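Local atomic coordinates of 4-diphosphocytidyl-2C-methyl-D-erythritol synthase (Neisseria gonorrhoeae, PDB entry 1VGW), a protein that probably catalyses the formation of 4-diphosphocytidyl-2-C-methyl-D-erythritol and diphosphate from CTP and 2-C-methyl-D-erythritol 4-phosphate, in isoprenoid biosynthesis. Residues K6-I11 / G99-T104; H39-F44 / T53-S58; I43-E48 / F71-V76; W77-Q82 / V92-E97; I107-A112 / G175-A180. All blocks are in the same frame, centred on the assembly; numbering follows the deposited sequence.

In the fold
From the N terminus, strand 7-12 opens contact 1, which closes only when the loop 99-104 comes back beside it. Contacts 2, 3 and 4 all form within that long excursion. Helix 36-45 serves contacts 2 and 3, which share Ile43 and Phe44: the helix packs first on strand 52-56 and then, by its C-terminal end, on the turn leading into strand 75-77. Contact 4 follows in series, joining the end of that strand to helix 84-98 on the other face of the sheet. Contact 5 opens after contact 1 has closed and ties strand 106-109 to helix 174-180. Backbone bonds between neighbouring parallel strands run through all five contacts.

Contact 1: K6-I11 / G99-T104; sequences KNIALI and GLAAET
Lys6, just before strand 7-12, reaches out along the loop 99-104. Its CG sits anti to the carbonyl carbon (chi1 -68°) and the chain beyond is extended, which brings NZ to 3.7 Å from Leu100 O; this is too long for a hydrogen bond and amounts to an electrostatic approach at most. A lysine suits this partly exposed margin, since its methylenes can lie along the protein while the ammonium reaches the solvent-facing side. Its backbone N is held by Asp105, whose carboxylate also takes the N-H of Ala102, fastening the strand's start and the loop together. Two residues on, Ile8 supplies the apolar part of the contact. Its CD1 meets Ala101 CB at 3.9 Å and is also 3.9 Å from Leu100 O. The branched isoleucine is at home in a strand, and the small methyl of Ala101 lets the loop come close in this buried spot. Leu95 of helix 84-98 touches Ile8, Leu100 and Ala101. Gly99, the first residue past that helix, has positive phi (97°), which favours glycine. Helix, glycine and loop form the return to strand 106-109, parallel neighbour of strand 7-12 in the Rossmann-like sheet of this GT-A nucleotidyltransferase.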
# COMPACT_ATOMS: atom_id res chain seq x y z
N LYS B 6 -19.67 16.17 -20.28
CA LYS B 6 -20.16 15.49 -19.09
C LYS B 6 -19.19 14.57 -18.38
O LYS B 6 -18.31 13.94 -18.99
CB LYS B 6 -21.40 14.65 -19.46
CG LYS B 6 -22.62 15.48 -19.83
CD LYS B 6 -23.64 14.51 -20.47
CE LYS B 6 -24.79 15.25 -21.15
NZ LYS B 6 -25.45 14.33 -22.16
N ASN B 7 -19.47 14.39 -17.08
CA ASN B 7 -18.68 13.47 -16.23
C ASN B 7 -19.59 12.34 -15.74
O ASN B 7 -20.52 12.63 -14.95
CB ASN B 7 -18.16 14.26 -15.03
CG ASN B 7 -16.98 15.13 -15.44
OD1 ASN B 7 -16.06 14.61 -16.09
ND2 ASN B 7 -17.02 16.39 -15.06
N ILE B 8 -19.38 11.13 -16.25
CA ILE B 8 -20.21 9.99 -15.90
C ILE B 8 -19.49 8.87 -15.15
O ILE B 8 -18.55 8.23 -15.68
CB ILE B 8 -20.83 9.39 -17.18
CG1 ILE B 8 -21.59 10.47 -17.98
CG2 ILE B 8 -21.77 8.23 -16.90
CD1 ILE B 8 -21.82 10.04 -19.42
N ALA B 9 -19.93 8.53 -13.94
CA ALA B 9 -19.30 7.44 -13.16
C ALA B 9 -19.80 6.08 -13.59
O ALA B 9 -21.03 5.90 -13.81
CB ALA B 9 -19.54 7.59 -11.67
N LEU B 10 -18.88 5.13 -13.81
CA LEU B 10 -19.33 3.76 -14.20
C LEU B 10 -18.70 2.77 -13.19
O LEU B 10 -17.48 2.75 -12.94
CB LEU B 10 -18.99 3.43 -15.62
CG LEU B 10 -19.19 2.07 -16.22
CD1 LEU B 10 -20.67 1.72 -16.35
CD2 LEU B 10 -18.55 1.91 -17.62
N ILE B 11 -19.54 1.97 -12.56
CA ILE B 11 -19.11 1.05 -11.48
C ILE B 11 -19.49 -0.38 -11.82
O ILE B 11 -20.66 -0.75 -11.86
CB ILE B 11 -19.85 1.48 -10.17
CG1 ILE B 11 -19.31 2.85 -9.70
CG2 ILE B 11 -19.65 0.43 -9.06
CD1 ILE B 11 -20.07 3.46 -8.57
N GLY B 99 -27.24 6.94 -26.00
CA GLY B 99 -27.24 8.37 -26.20
C GLY B 99 -27.00 9.15 -24.92
O GLY B 99 -26.95 10.40 -24.93
N LEU B 100 -26.80 8.44 -23.81
CA LEU B 100 -26.53 9.12 -22.53
C LEU B 100 -25.15 9.75 -22.53
O LEU B 100 -24.83 10.73 -21.84
CB LEU B 100 -26.75 8.12 -21.41
CG LEU B 100 -28.19 7.78 -21.04
CD1 LEU B 100 -28.22 6.60 -20.07
CD2 LEU B 100 -28.90 8.97 -20.42
N ALA B 101 -24.19 9.16 -23.27
CA ALA B 101 -22.87 9.72 -23.38
C ALA B 101 -22.55 10.13 -24.84
O ALA B 101 -22.86 9.33 -25.72
CB ALA B 101 -21.77 8.67 -23.06
N ALA B 102 -21.86 11.25 -25.01
CA ALA B 102 -21.36 11.55 -26.39
C ALA B 102 -19.93 11.01 -26.48
O ALA B 102 -19.22 10.90 -25.44
CB ALA B 102 -21.32 13.06 -26.59
N GLU B 103 -19.42 10.90 -27.72
CA GLU B 103 -18.04 10.43 -27.91
C GLU B 103 -17.05 11.17 -27.03
O GLU B 103 -16.04 10.58 -26.61
CB GLU B 103 -17.59 10.60 -29.37
CG GLU B 103 -18.10 9.58 -30.37
CD GLU B 103 -17.12 8.50 -30.71
OE1 GLU B 103 -17.51 7.34 -30.99
OE2 GLU B 103 -15.89 8.73 -30.69
N THR B 104 -17.22 12.47 -26.80
CA THR B 104 -16.28 13.25 -26.03
C THR B 104 -16.54 13.42 -24.56
O THR B 104 -15.77 14.16 -23.89
CB THR B 104 -16.13 14.69 -26.68
OG1 THR B 104 -17.46 15.15 -26.96
CG2 THR B 104 -15.37 14.59 -27.98

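Contact 2: H39-F44 / T53-S58; sequences HVLGIF and TVVVVS
Phe44 meets Thr53 through its CB, 3.6 Å from Thr53 OG1; its ring has Val40 CG1 at the edge, in plane, from one helical turn earlier, and His110 packs with it edge-to-face. The ring itself leads away from the strand. These residues belong to a beta-alpha-beta unit: strand 7-12, helix 36-45 and strand 52-56, the two strands parallel neighbours and the helix laid on their face. Short axes of helix 39-44 and strand 53-56 run nearly antiparallel, at 157°, and pass 9.8 Å apart, close to the usual helix-on-sheet spacing. In the strand, Thr53 and Val55 point at the helix and Val54 at the opposite face, where helix 84-98 packs. Beta-branched residues suit this extended backbone, and Thr53 turns its methyl CG2 to Leu41, as a valine would, and its OG1 to Phe44. Leu41 supplies the helix side of the packing: with CG beside the backbone N (chi1 -67°), the flexible leucine delivers one methyl to the sheet, its side chain crossing that of Val55 at about a right angle. That methyl, Leu41 CD2, is 3.7 Å from Thr53 CG2. Closer still is the approach of Leu41 CD2 to Val55 CG2, at 3.5 Å.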
# COMPACT_ATOMS: atom_id res chain seq x y z
N HIS B 39 -22.26 2.90 0.02
CA HIS B 39 -21.28 3.87 0.46
C HIS B 39 -20.58 4.49 -0.77
O HIS B 39 -20.27 5.68 -0.73
CB HIS B 39 -20.20 3.23 1.32
CG HIS B 39 -20.57 3.11 2.76
ND1 HIS B 39 -20.65 4.21 3.60
CD2 HIS B 39 -20.87 2.02 3.51
CE1 HIS B 39 -20.99 3.79 4.81
NE2 HIS B 39 -21.13 2.47 4.78
N VAL B 40 -20.26 3.65 -1.76
CA VAL B 40 -19.60 4.14 -2.96
C VAL B 40 -20.51 5.07 -3.79
O VAL B 40 -20.05 6.09 -4.29
CB VAL B 40 -19.03 3.04 -3.86
CG1 VAL B 40 -18.67 3.64 -5.25
CG2 VAL B 40 -17.71 2.51 -3.29
N LEU B 41 -21.78 4.74 -3.90
CA LEU B 41 -22.71 5.56 -4.68
C LEU B 41 -22.86 6.95 -4.07
O LEU B 41 -22.95 7.95 -4.79
CB LEU B 41 -24.07 4.89 -4.81
CG LEU B 41 -24.08 3.61 -5.63
CD1 LEU B 41 -25.46 3.00 -5.62
CD2 LEU B 41 -23.62 3.88 -7.08
N GLY B 42 -22.77 6.97 -2.74
CA GLY B 42 -22.87 8.14 -1.93
C GLY B 42 -21.80 9.16 -2.25
O GLY B 42 -22.06 10.38 -2.21
N ILE B 43 -20.60 8.71 -2.56
CA ILE B 43 -19.51 9.64 -2.89
C ILE B 43 -19.74 10.36 -4.20
O ILE B 43 -19.44 11.54 -4.32
CB ILE B 43 -18.18 8.87 -2.91
CG1 ILE B 43 -17.90 8.31 -1.48
CG2 ILE B 43 -17.02 9.74 -3.35
CD1 ILE B 43 -16.81 7.20 -1.56
N PHE B 44 -20.27 9.71 -5.23
CA PHE B 44 -20.50 10.32 -6.52
C PHE B 44 -21.78 11.15 -6.58
O PHE B 44 -21.78 12.29 -7.08
CB PHE B 44 -20.53 9.24 -7.63
CG PHE B 44 -19.19 8.56 -7.80
CD1 PHE B 44 -18.19 9.09 -8.58
CD2 PHE B 44 -18.94 7.36 -7.13
CE1 PHE B 44 -16.96 8.48 -8.68
CE2 PHE B 44 -17.73 6.73 -7.24
CZ PHE B 44 -16.73 7.27 -8.03
N THR B 53 -24.48 8.61 -12.68
CA THR B 53 -23.82 7.44 -12.09
C THR B 53 -24.55 6.19 -12.54
O THR B 53 -25.78 6.13 -12.59
CB THR B 53 -23.78 7.55 -10.56
OG1 THR B 53 -23.03 8.72 -10.21
CG2 THR B 53 -23.23 6.33 -9.89
N VAL B 54 -23.78 5.22 -13.05
CA VAL B 54 -24.34 3.96 -13.51
C VAL B 54 -23.61 2.79 -12.81
O VAL B 54 -22.41 2.94 -12.56
CB VAL B 54 -24.19 3.77 -15.02
CG1 VAL B 54 -24.93 2.54 -15.51
CG2 VAL B 54 -24.72 5.01 -15.77
N VAL B 55 -24.34 1.75 -12.46
CA VAL B 55 -23.83 0.55 -11.81
C VAL B 55 -24.24 -0.64 -12.69
O VAL B 55 -25.42 -0.62 -13.07
CB VAL B 55 -24.46 0.27 -10.42
CG1 VAL B 55 -23.72 -0.94 -9.80
CG2 VAL B 55 -24.35 1.46 -9.50
N VAL B 56 -23.32 -1.49 -13.07
CA VAL B 56 -23.70 -2.63 -13.91
C VAL B 56 -23.59 -3.93 -13.08
O VAL B 56 -22.51 -4.25 -12.57
CB VAL B 56 -22.83 -2.77 -15.16
CG1 VAL B 56 -23.24 -4.02 -15.93
CG2 VAL B 56 -22.91 -1.54 -16.06
N VAL B 57 -24.71 -4.61 -12.88
CA VAL B 57 -24.69 -5.85 -12.13
C VAL B 57 -25.06 -7.05 -13.01
O VAL B 57 -25.54 -6.89 -14.13
CB VAL B 57 -25.71 -5.87 -10.97
CG1 VAL B 57 -25.37 -4.87 -9.90
CG2 VAL B 57 -27.11 -5.69 -11.58
N SER B 58 -24.97 -8.23 -12.38
CA SER B 58 -25.34 -9.47 -13.10
C SER B 58 -26.86 -9.56 -13.10
O SER B 58 -27.51 -9.00 -12.21
CB SER B 58 -24.75 -10.67 -12.37
OG SER B 58 -25.69 -11.30 -11.52

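Contact 3: I43-E48 / F71-V76; sequences IFERHE and FPQVRV
A type I beta turn, Phe71 to Val74, links helix 63-70 to strand 75-77, and Glu45 from the C-terminal end of helix 36-45 leans against it. The glutamate bends at chi2 (-89°), laying its carboxylate over Val74: Glu45 OE1 is 3.4 Å from Val74 CG2. Glu45 CG lies 4.1 Å from Phe71 CD2, the carboxylate and ring planes standing 80° apart. Glutamate suits this half-open place because its methylenes pack while one carboxylate oxygen, OE2, binds a water. That water bridges the two segments, donating to Glu45 OE2 at 3.0 Å and accepting from Gln73 N at 2.8 Å, so it satisfies the backbone N-H of Gln73 and passes the bond on to Glu45. The side-chain amide of Gln68 (NE2), on helix 63-70, hydrogen-bonds to Val74 O, steadying the turn, and Phe71 also touches Glu38 and Leu41 on helix 36-45. The contact lies at the sheet's margin, where strand 75-77 pairs with strand 52-56 and the two helices meet beside them.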
# COMPACT_ATOMS: atom_id res chain seq x y z
N ILE B 43 -20.60 8.71 -2.56
CA ILE B 43 -19.51 9.64 -2.89
C ILE B 43 -19.74 10.36 -4.20
O ILE B 43 -19.44 11.54 -4.32
CB ILE B 43 -18.18 8.87 -2.91
CG1 ILE B 43 -17.90 8.31 -1.48
CG2 ILE B 43 -17.02 9.74 -3.35
CD1 ILE B 43 -16.81 7.20 -1.56
N PHE B 44 -20.27 9.71 -5.23
CA PHE B 44 -20.50 10.32 -6.52
C PHE B 44 -21.78 11.15 -6.58
O PHE B 44 -21.78 12.29 -7.08
CB PHE B 44 -20.53 9.24 -7.63
CG PHE B 44 -19.19 8.56 -7.80
CD1 PHE B 44 -18.19 9.09 -8.58
CD2 PHE B 44 -18.94 7.36 -7.13
CE1 PHE B 44 -16.96 8.48 -8.68
CE2 PHE B 44 -17.73 6.73 -7.24
CZ PHE B 44 -16.73 7.27 -8.03
N GLU B 45 -22.89 10.61 -6.04
CA GLU B 45 -24.15 11.32 -6.01
C GLU B 45 -24.07 12.64 -5.28
O GLU B 45 -24.78 13.58 -5.69
CB GLU B 45 -25.29 10.46 -5.50
CG GLU B 45 -25.59 9.31 -6.51
CD GLU B 45 -26.60 9.79 -7.54
OE1 GLU B 45 -26.36 9.68 -8.76
OE2 GLU B 45 -27.67 10.29 -7.11
N ARG B 46 -23.16 12.81 -4.33
CA ARG B 46 -23.03 14.09 -3.65
C ARG B 46 -21.99 15.00 -4.26
O ARG B 46 -21.72 16.10 -3.73
CB ARG B 46 -22.73 13.87 -2.16
CG ARG B 46 -21.28 13.89 -1.76
CD ARG B 46 -21.11 13.99 -0.23
NE ARG B 46 -20.98 12.65 0.34
CZ ARG B 46 -21.92 11.73 0.39
NH1 ARG B 46 -23.15 11.96 -0.09
NH2 ARG B 46 -21.66 10.53 0.89
N HIS B 47 -21.30 14.59 -5.30
CA HIS B 47 -20.23 15.39 -5.90
C HIS B 47 -20.76 16.23 -7.03
O HIS B 47 -21.27 15.71 -8.04
CB HIS B 47 -19.12 14.44 -6.39
CG HIS B 47 -17.80 15.15 -6.49
ND1 HIS B 47 -16.85 15.05 -5.49
CD2 HIS B 47 -17.31 15.98 -7.42
CE1 HIS B 47 -15.81 15.81 -5.81
NE2 HIS B 47 -16.07 16.39 -6.98
N GLU B 48 -20.64 17.54 -6.89
CA GLU B 48 -21.19 18.49 -7.83
C GLU B 48 -20.81 18.33 -9.29
O GLU B 48 -21.68 18.44 -10.17
CB GLU B 48 -20.87 19.92 -7.34
CG GLU B 48 -21.30 20.13 -5.89
CD GLU B 48 -21.16 21.57 -5.44
OE1 GLU B 48 -22.19 22.28 -5.42
OE2 GLU B 48 -20.04 22.01 -5.09
N PHE B 71 -31.32 5.06 -4.37
CA PHE B 71 -30.74 6.02 -5.31
C PHE B 71 -31.55 6.08 -6.61
O PHE B 71 -31.23 5.47 -7.65
CB PHE B 71 -29.27 5.65 -5.58
CG PHE B 71 -28.37 5.82 -4.39
CD1 PHE B 71 -28.09 4.73 -3.57
CD2 PHE B 71 -27.85 7.03 -4.03
CE1 PHE B 71 -27.31 4.86 -2.44
CE2 PHE B 71 -27.07 7.18 -2.91
CZ PHE B 71 -26.80 6.09 -2.10
N PRO B 72 -32.68 6.79 -6.58
CA PRO B 72 -33.58 6.87 -7.72
C PRO B 72 -32.92 7.43 -8.97
O PRO B 72 -33.18 6.95 -10.09
CB PRO B 72 -34.76 7.67 -7.20
CG PRO B 72 -34.23 8.46 -6.07
CD PRO B 72 -33.15 7.60 -5.45
N GLN B 73 -31.98 8.35 -8.85
CA GLN B 73 -31.32 8.84 -10.05
C GLN B 73 -30.21 7.96 -10.58
O GLN B 73 -29.80 8.11 -11.74
CB GLN B 73 -30.83 10.30 -9.87
CG GLN B 73 -31.98 11.28 -10.10
CD GLN B 73 -31.65 12.68 -9.68
OE1 GLN B 73 -30.76 12.93 -8.87
NE2 GLN B 73 -32.42 13.63 -10.21
N VAL B 74 -29.67 7.04 -9.78
CA VAL B 74 -28.63 6.14 -10.27
C VAL B 74 -29.22 5.11 -11.22
O VAL B 74 -30.34 4.64 -11.07
CB VAL B 74 -27.98 5.43 -9.06
CG1 VAL B 74 -27.11 4.26 -9.48
CG2 VAL B 74 -27.22 6.42 -8.23
N ARG B 75 -28.46 4.74 -12.27
CA ARG B 75 -29.02 3.76 -13.21
C ARG B 75 -28.46 2.38 -12.95
O ARG B 75 -27.24 2.19 -13.02
CB ARG B 75 -28.73 4.21 -14.64
CG ARG B 75 -29.20 5.67 -14.85
CD ARG B 75 -30.01 5.68 -16.16
NE ARG B 75 -30.29 7.08 -16.55
CZ ARG B 75 -31.23 7.33 -17.45
NH1 ARG B 75 -31.88 6.32 -17.99
NH2 ARG B 75 -31.49 8.57 -17.81
N VAL B 76 -29.34 1.41 -12.66
CA VAL B 76 -28.87 0.07 -12.35
C VAL B 76 -29.10 -0.81 -13.56
O VAL B 76 -30.24 -1.23 -13.79
CB VAL B 76 -29.58 -0.47 -11.09
CG1 VAL B 76 -29.39 -1.97 -10.94
CG2 VAL B 76 -29.04 0.22 -9.83
O HOH W 1 -30.48 9.28 -6.74

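Contact 4: W77-Q82 / V92-E97; sequences WKNGGQ and VAKLLE
The ammonium NZ of Lys94 stands over the Trp77 indole, 4.3 Å from the centroid of the five-membered ring and only 6° off the ring normal, a well-placed cation-pi contact. The methylenes behind it cover the same face. Lys94 CE is 3.7 Å from that centroid as a CH-pi contact, and Lys94 CG lies 3.5 Å from Trp77 CZ3, over the six-membered ring. An extended chain makes this possible: with CG anti to the backbone N (chi1 -178°) and the chain stretched out beyond it, the lysine runs obliquely across the indole from its benzene end to its pyrrole end. Lysine is apt here because it offers a hydrocarbon chain to cover the aromatic face and a charged end over the pyrrole ring, at the partly exposed edge of the contact. Asn79 flanks it, its OD1 4.2 Å from Lys94 CD, a packing contact only. Leu95, the next residue of the helix, has a side chain that crosses that of Trp77 at about a right angle and sets its CG 3.9 Å from Trp77 CH2; buried beneath the helix, it also meets Val54 of the sheet. Leu100 of the following loop touches the tryptophan too. Trp77 closes the edge strand 75-77, and helix 84-98 then carries the chain back across the sheet face towards strand 106-109, the long crossover between the third and fourth parallel strands typical of a Rossmann-like fold.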
# COMPACT_ATOMS: atom_id res chain seq x y z
N TRP B 77 -28.06 -1.11 -14.34
CA TRP B 77 -28.25 -1.94 -15.54
C TRP B 77 -27.90 -3.40 -15.27
O TRP B 77 -26.92 -3.71 -14.57
CB TRP B 77 -27.38 -1.41 -16.69
CG TRP B 77 -27.82 -0.08 -17.24
CD1 TRP B 77 -29.04 0.53 -17.04
CD2 TRP B 77 -27.08 0.76 -18.12
NE1 TRP B 77 -29.07 1.71 -17.72
CE2 TRP B 77 -27.89 1.88 -18.41
CE3 TRP B 77 -25.82 0.68 -18.72
CZ2 TRP B 77 -27.47 2.94 -19.22
CZ3 TRP B 77 -25.39 1.73 -19.52
CH2 TRP B 77 -26.22 2.84 -19.77
N LYS B 78 -28.62 -4.32 -15.89
CA LYS B 78 -28.35 -5.74 -15.61
C LYS B 78 -27.75 -6.48 -16.78
O LYS B 78 -28.25 -7.50 -17.25
CB LYS B 78 -29.62 -6.45 -15.10
CG LYS B 78 -30.15 -5.81 -13.81
CD LYS B 78 -31.36 -6.54 -13.29
CE LYS B 78 -31.89 -5.90 -12.01
NZ LYS B 78 -33.21 -6.48 -11.64
N ASN B 79 -26.62 -5.97 -17.28
CA ASN B 79 -25.96 -6.60 -18.40
C ASN B 79 -24.48 -6.79 -18.07
O ASN B 79 -23.61 -6.50 -18.88
CB ASN B 79 -26.13 -5.83 -19.70
CG ASN B 79 -25.66 -4.39 -19.56
OD1 ASN B 79 -26.29 -3.64 -18.83
ND2 ASN B 79 -24.56 -4.04 -20.19
N GLY B 80 -24.27 -7.31 -16.87
CA GLY B 80 -22.93 -7.63 -16.40
C GLY B 80 -22.37 -8.75 -17.30
O GLY B 80 -23.13 -9.40 -18.00
N GLY B 81 -21.05 -8.89 -17.30
CA GLY B 81 -20.43 -9.91 -18.15
C GLY B 81 -20.00 -11.09 -17.27
O GLY B 81 -20.40 -11.19 -16.11
N GLN B 82 -19.16 -11.94 -17.86
CA GLN B 82 -18.64 -13.09 -17.13
C GLN B 82 -17.37 -12.69 -16.41
O GLN B 82 -16.86 -13.46 -15.59
CB GLN B 82 -18.46 -14.30 -18.04
CG GLN B 82 -19.78 -14.91 -18.50
CD GLN B 82 -19.66 -15.82 -19.69
OE1 GLN B 82 -20.50 -16.71 -19.91
NE2 GLN B 82 -18.64 -15.63 -20.52
N VAL B 92 -19.93 0.75 -21.12
CA VAL B 92 -19.49 1.80 -22.04
C VAL B 92 -20.25 1.71 -23.36
O VAL B 92 -20.76 2.75 -23.82
CB VAL B 92 -17.98 1.72 -22.31
CG1 VAL B 92 -17.55 2.77 -23.35
CG2 VAL B 92 -17.16 1.90 -21.04
N ALA B 93 -20.41 0.54 -23.96
CA ALA B 93 -21.15 0.42 -25.21
C ALA B 93 -22.58 0.89 -25.09
O ALA B 93 -23.16 1.57 -25.96
CB ALA B 93 -21.16 -1.00 -25.74
N LYS B 94 -23.25 0.43 -24.02
CA LYS B 94 -24.63 0.83 -23.78
C LYS B 94 -24.73 2.31 -23.50
O LYS B 94 -25.66 2.94 -24.03
CB LYS B 94 -25.26 -0.07 -22.71
CG LYS B 94 -26.70 0.20 -22.40
CD LYS B 94 -27.47 -1.00 -21.83
CE LYS B 94 -28.68 -0.47 -21.06
NZ LYS B 94 -29.76 -1.48 -20.89
N LEU B 95 -23.78 2.96 -22.83
CA LEU B 95 -23.88 4.42 -22.61
C LEU B 95 -23.91 5.19 -23.94
O LEU B 95 -24.50 6.28 -24.05
CB LEU B 95 -22.77 4.91 -21.70
CG LEU B 95 -22.89 4.82 -20.20
CD1 LEU B 95 -21.53 4.95 -19.49
CD2 LEU B 95 -23.80 5.90 -19.61
N LEU B 96 -23.14 4.74 -24.93
CA LEU B 96 -23.05 5.35 -26.24
C LEU B 96 -24.29 4.99 -27.07
O LEU B 96 -25.05 5.84 -27.51
CB LEU B 96 -21.84 4.85 -26.98
CG LEU B 96 -20.50 5.51 -27.03
CD1 LEU B 96 -20.42 6.96 -26.63
CD2 LEU B 96 -19.41 4.68 -26.41
N GLU B 97 -24.60 3.70 -27.18
CA GLU B 97 -25.74 3.23 -27.97
C GLU B 97 -27.01 3.93 -27.50
O GLU B 97 -27.90 4.29 -28.28
CB GLU B 97 -25.90 1.73 -27.85
CG GLU B 97 -26.75 1.03 -28.88
CD GLU B 97 -28.17 1.54 -29.03
OE1 GLU B 97 -28.54 1.96 -30.16
OE2 GLU B 97 -28.92 1.56 -28.03

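Contact 5: I107-A112 / G175-A180; sequences ILVHDA and GLLHRA
Leu177 pushes one methyl, CD2, between two side chains of strand 106-109: it lies 4.0 Å from Ile107 CG2 and 4.0 Å from Val109 CG2, and the leucine side chain crosses both obliquely. The leucine's CG is anti to the backbone N (chi1 -166°), which carries the isobutyl group off helix 174-180 into the sheet. Ile107 and Val109 both face the helix, whereas Leu108 between them points the other way. All three touching residues are buried and hydrocarbon, so these side chains bring no polar atom to one another; beta-branched residues suit the strand, and leucine, unbranched at CB, suits the helix and can reach to the strand. Val92 of helix 84-98 also packs on Leu177, and Leu95 on Ile107, while Glu192 of helix 192-197 touches both Leu177 and Val109. Beyond the strand's end, Asp111 forms salt bridges with Arg84 and Arg114 and touches Lys214, predicted to position the substrate MEP; the side chain of Val109 is about 11 Å from that of Lys214. Helix 174-180 directly follows strand 169-173, the antiparallel partner of strand 106-109. Thus the contact packs a helix where the parallel, Rossmann-like part of the sheet passes into the mixed part characteristic of the GT-A fold.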
# COMPACT_ATOMS: atom_id res chain seq x y z
N ILE B 107 -15.81 9.13 -18.98
CA ILE B 107 -16.37 7.95 -18.23
C ILE B 107 -15.41 7.63 -17.07
O ILE B 107 -14.19 7.44 -17.39
CB ILE B 107 -16.40 6.73 -19.12
CG1 ILE B 107 -17.14 6.94 -20.44
CG2 ILE B 107 -16.89 5.47 -18.40
CD1 ILE B 107 -18.62 7.26 -20.32
N LEU B 108 -15.79 7.79 -15.82
CA LEU B 108 -14.88 7.49 -14.69
C LEU B 108 -15.13 6.06 -14.17
O LEU B 108 -16.20 5.84 -13.57
CB LEU B 108 -15.07 8.47 -13.55
CG LEU B 108 -14.53 9.88 -13.70
CD1 LEU B 108 -15.42 10.74 -14.66
CD2 LEU B 108 -14.50 10.60 -12.36
N VAL B 109 -14.30 5.08 -14.48
CA VAL B 109 -14.47 3.68 -14.10
C VAL B 109 -13.94 3.40 -12.69
O VAL B 109 -12.77 3.53 -12.41
CB VAL B 109 -13.87 2.70 -15.12
CG1 VAL B 109 -14.36 1.25 -14.96
CG2 VAL B 109 -14.22 3.08 -16.58
N HIS B 110 -14.85 3.11 -11.74
CA HIS B 110 -14.44 2.93 -10.34
C HIS B 110 -14.79 1.56 -9.75
O HIS B 110 -15.88 1.08 -10.01
CB HIS B 110 -15.14 3.97 -9.46
CG HIS B 110 -14.59 4.09 -8.08
ND1 HIS B 110 -13.31 4.53 -7.82
CD2 HIS B 110 -15.15 3.83 -6.87
CE1 HIS B 110 -13.10 4.53 -6.49
NE2 HIS B 110 -14.21 4.12 -5.92
N ASP B 111 -13.87 1.00 -8.98
CA ASP B 111 -14.13 -0.33 -8.31
C ASP B 111 -15.27 -0.23 -7.27
O ASP B 111 -15.27 0.70 -6.46
CB ASP B 111 -12.88 -0.70 -7.54
CG ASP B 111 -11.72 -1.19 -8.36
OD1 ASP B 111 -10.57 -0.85 -7.98
OD2 ASP B 111 -11.91 -1.89 -9.35
N ALA B 112 -16.22 -1.12 -7.26
CA ALA B 112 -17.30 -1.21 -6.29
C ALA B 112 -16.83 -1.35 -4.84
O ALA B 112 -17.53 -0.98 -3.89
CB ALA B 112 -18.15 -2.48 -6.58
N GLY B 175 -15.51 7.59 -26.38
CA GLY B 175 -15.09 7.04 -27.67
C GLY B 175 -13.67 6.48 -27.62
O GLY B 175 -13.45 5.37 -28.17
N LEU B 176 -12.72 7.11 -26.97
CA LEU B 176 -11.38 6.54 -26.80
C LEU B 176 -11.39 5.23 -26.00
O LEU B 176 -10.71 4.24 -26.34
CB LEU B 176 -10.51 7.58 -26.04
CG LEU B 176 -9.11 7.14 -25.68
CD1 LEU B 176 -8.27 6.79 -26.91
CD2 LEU B 176 -8.40 8.23 -24.86
N LEU B 177 -12.20 5.17 -24.92
CA LEU B 177 -12.33 3.94 -24.09
C LEU B 177 -13.03 2.84 -24.86
O LEU B 177 -12.58 1.68 -24.95
CB LEU B 177 -13.12 4.30 -22.81
CG LEU B 177 -13.14 3.32 -21.64
CD1 LEU B 177 -11.73 2.87 -21.24
CD2 LEU B 177 -13.84 3.95 -20.42
N HIS B 178 -14.16 3.13 -25.51
CA HIS B 178 -14.80 2.08 -26.34
C HIS B 178 -13.80 1.52 -27.37
O HIS B 178 -13.66 0.32 -27.62
CB HIS B 178 -15.97 2.71 -27.07
CG HIS B 178 -16.78 1.79 -27.90
ND1 HIS B 178 -17.45 0.71 -27.40
CD2 HIS B 178 -17.06 1.82 -29.25
CE1 HIS B 178 -18.09 0.09 -28.37
NE2 HIS B 178 -17.87 0.72 -29.51
N ARG B 179 -13.02 2.42 -27.99
CA ARG B 179 -12.04 2.01 -28.97
C ARG B 179 -10.98 1.08 -28.38
O ARG B 179 -10.74 0.01 -28.94
CB ARG B 179 -11.35 3.25 -29.58
CG ARG B 179 -11.09 3.14 -31.06
CD ARG B 179 -12.03 4.04 -31.87
NE ARG B 179 -12.28 5.31 -31.29
CZ ARG B 179 -12.54 6.48 -31.81
NH1 ARG B 179 -12.78 7.54 -31.06
NH2 ARG B 179 -12.51 6.60 -33.14
N ALA B 180 -10.33 1.47 -27.30
CA ALA B 180 -9.25 0.73 -26.68
C ALA B 180 -9.60 -0.65 -26.13
O ALA B 180 -8.76 -1.54 -26.16
CB ALA B 180 -8.64 1.55 -25.53